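Local coordinates for putative modification methylase (Thermus thermophilus, PDB 2ZIG), which probably methylates the N4 amino group of cytosines in DNA, with S-adenosyl-L-methionine as the methyl donor, at residues Ala39-Val44 with Val238-Phe243. Residues are numbered along the deposited sequence; the frame is centred on the assembly and turned at random.
Sequences ASVHLV and VVLDPF
V44 and V41 both hold CG1 anti to the backbone N (chi1 178° and 173°), which turns V44 CG1 to the ring of P242 and V41 CG1 to L240. V44 CG1 lies 3.6 Å from P242 CD, while V44 and L240 run side by side, V44 CG2 at 4.1 Å from L240 CB. V41 meets L240 at about a right angle, its CG1 3.9 Å from L240 CB. L43 and V239 occupy the other face of the sheet and touch loosely, L43 CD2 to V239 CG2. Between these layers the backbones pair in parallel, L43 with V239 and V44 with L240. L240 N donates an almost straight bond to L43 O (2.8 Å, 169°), and L43 O also receives the CA-H of V239. V238 O is gripped twice, by L43 N at 3.3 Å and by H42 N at 3.2 Å. The shared acceptor coincides with the corner at H42, where the strand is broken before the parallel pairing with 238-241 begins. The imidazole of H42 stands beside the side chain of V238. Cutting H42 back to alanine removes this ring and is likely to open a gap beside V238 at the bend. Beyond the pairing, D241 OD1 accepts from F243 N (2.9 Å) in an Asx turn that shapes the strand's exit, and T46 and T249 hold the same carboxylate. The side chain of P242 comes within about 5 Å of that of A29, an S-adenosyl-L-methionine-binding residue, though no cofactor is bound to this chain. Strands 41-46 and 238-241 are adjacent in the central sheet of the Rossmann-like methyltransferase fold, with strand 91-97 flanking 41-46 and strand 259-264 flanking 238-241; helix 66-86 covers V44 with V83 and P242, just past the strand, with V79.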
loop_
_atom_site.group_PDB
_atom_site.type_symbol
_atom_site.label_atom_id
_atom_site.label_comp_id
_atom_site.label_asym_id
_atom_site.label_seq_id
_atom_site.Cartn_x
_atom_site.Cartn_y
_atom_site.Cartn_z
ATOM N N ALA B 39 -3.676 -3.167 27.949
ATOM C CA ALA B 39 -5.077 -3.012 27.587
ATOM C C ALA B 39 -5.708 -1.753 28.162
ATOM O O ALA B 39 -6.838 -1.789 28.637
ATOM C CB ALA B 39 -5.861 -4.231 28.030
ATOM N N SER B 40 -4.981 -0.641 28.114
ATOM C CA SER B 40 -5.495 0.621 28.627
ATOM C C SER B 40 -5.740 1.659 27.526
ATOM O O SER B 40 -6.219 2.754 27.810
ATOM C CB SER B 40 -4.524 1.204 29.657
ATOM O OG SER B 40 -3.259 1.485 29.077
ATOM N N VAL B 41 -5.410 1.321 26.279
ATOM C CA VAL B 41 -5.587 2.249 25.160
ATOM C C VAL B 41 -6.560 1.699 24.124
ATOM O O VAL B 41 -6.498 0.526 23.759
ATOM C CB VAL B 41 -4.235 2.562 24.482
ATOM C CG1 VAL B 41 -4.456 3.380 23.216
ATOM C CG2 VAL B 41 -3.345 3.326 25.448
ATOM N N HIS B 42 -7.452 2.558 23.643
ATOM C CA HIS B 42 -8.464 2.138 22.678
ATOM C C HIS B 42 -8.106 2.341 21.212
ATOM O O HIS B 42 -8.476 1.534 20.365
ATOM C CB HIS B 42 -9.774 2.866 22.980
ATOM C CG HIS B 42 -10.204 2.738 24.405
ATOM N ND1 HIS B 42 -10.620 1.542 24.951
ATOM C CD2 HIS B 42 -10.217 3.639 25.415
ATOM C CE1 HIS B 42 -10.869 1.712 26.236
ATOM N NE2 HIS B 42 -10.633 2.974 26.544
ATOM N N LEU B 43 -7.393 3.420 20.919
ATOM C CA LEU B 43 -7.012 3.740 19.552
ATOM C C LEU B 43 -5.710 4.506 19.513
ATOM O O LEU B 43 -5.439 5.314 20.388
ATOM C CB LEU B 43 -8.093 4.602 18.891
ATOM C CG LEU B 43 -7.757 5.283 17.557
ATOM C CD1 LEU B 43 -7.548 4.222 16.490
ATOM C CD2 LEU B 43 -8.888 6.229 17.151
ATOM N N VAL B 44 -4.917 4.251 18.481
ATOM C CA VAL B 44 -3.658 4.955 18.279
ATOM C C VAL B 44 -3.640 5.545 16.859
ATOM O O VAL B 44 -3.882 4.844 15.879
ATOM C CB VAL B 44 -2.443 4.005 18.416
ATOM C CG1 VAL B 44 -1.154 4.769 18.159
ATOM C CG2 VAL B 44 -2.421 3.370 19.801
ATOM N N VAL B 238 -9.579 6.356 25.175
ATOM C CA VAL B 238 -8.229 6.897 25.252
ATOM C C VAL B 238 -7.582 6.792 23.868
ATOM O O VAL B 238 -7.485 5.699 23.301
ATOM C CB VAL B 238 -7.353 6.105 26.259
ATOM C CG1 VAL B 238 -5.943 6.693 26.295
ATOM C CG2 VAL B 238 -7.987 6.141 27.653
ATOM N N VAL B 239 -7.159 7.930 23.334
ATOM C CA VAL B 239 -6.519 7.982 22.025
ATOM C C VAL B 239 -5.049 8.308 22.235
ATOM O O VAL B 239 -4.709 9.309 22.870
ATOM C CB VAL B 239 -7.161 9.068 21.123
ATOM C CG1 VAL B 239 -6.411 9.159 19.790
ATOM C CG2 VAL B 239 -8.626 8.738 20.873
ATOM N N LEU B 240 -4.180 7.461 21.698
ATOM C CA LEU B 240 -2.748 7.646 21.861
ATOM C C LEU B 240 -1.969 7.901 20.584
ATOM O O LEU B 240 -2.238 7.292 19.556
ATOM C CB LEU B 240 -2.144 6.419 22.544
ATOM C CG LEU B 240 -0.615 6.325 22.476
ATOM C CD1 LEU B 240 0.008 7.465 23.271
ATOM C CD2 LEU B 240 -0.159 4.996 23.020
ATOM N N ASP B 241 -1.003 8.813 20.666
ATOM C CA ASP B 241 -0.110 9.108 19.549
ATOM C C ASP B 241 1.299 9.053 20.160
ATOM O O ASP B 241 1.684 9.939 20.921
ATOM C CB ASP B 241 -0.366 10.507 18.972
ATOM C CG ASP B 241 0.439 10.774 17.709
ATOM O OD1 ASP B 241 1.513 10.162 17.548
ATOM O OD2 ASP B 241 0.013 11.602 16.871
ATOM N N PRO B 242 2.074 8.001 19.846
ATOM C CA PRO B 242 3.442 7.783 20.336
ATOM C C PRO B 242 4.467 8.789 19.795
ATOM O O PRO B 242 5.565 8.929 20.351
ATOM C CB PRO B 242 3.762 6.367 19.857
ATOM C CG PRO B 242 2.428 5.739 19.644
ATOM C CD PRO B 242 1.628 6.848 19.049
ATOM N N PHE B 243 4.114 9.468 18.702
ATOM C CA PHE B 243 4.995 10.449 18.072
ATOM C C PHE B 243 4.187 11.714 17.833
ATOM O O PHE B 243 4.032 12.163 16.692
ATOM C CB PHE B 243 5.510 9.907 16.736
ATOM C CG PHE B 243 6.119 8.536 16.832
ATOM C CD1 PHE B 243 5.487 7.438 16.263
ATOM C CD2 PHE B 243 7.326 8.342 17.495
ATOM C CE1 PHE B 243 6.047 6.162 16.346
ATOM C CE2 PHE B 243 7.901 7.066 17.588
ATOM C CZ PHE B 243 7.258 5.975 17.010
#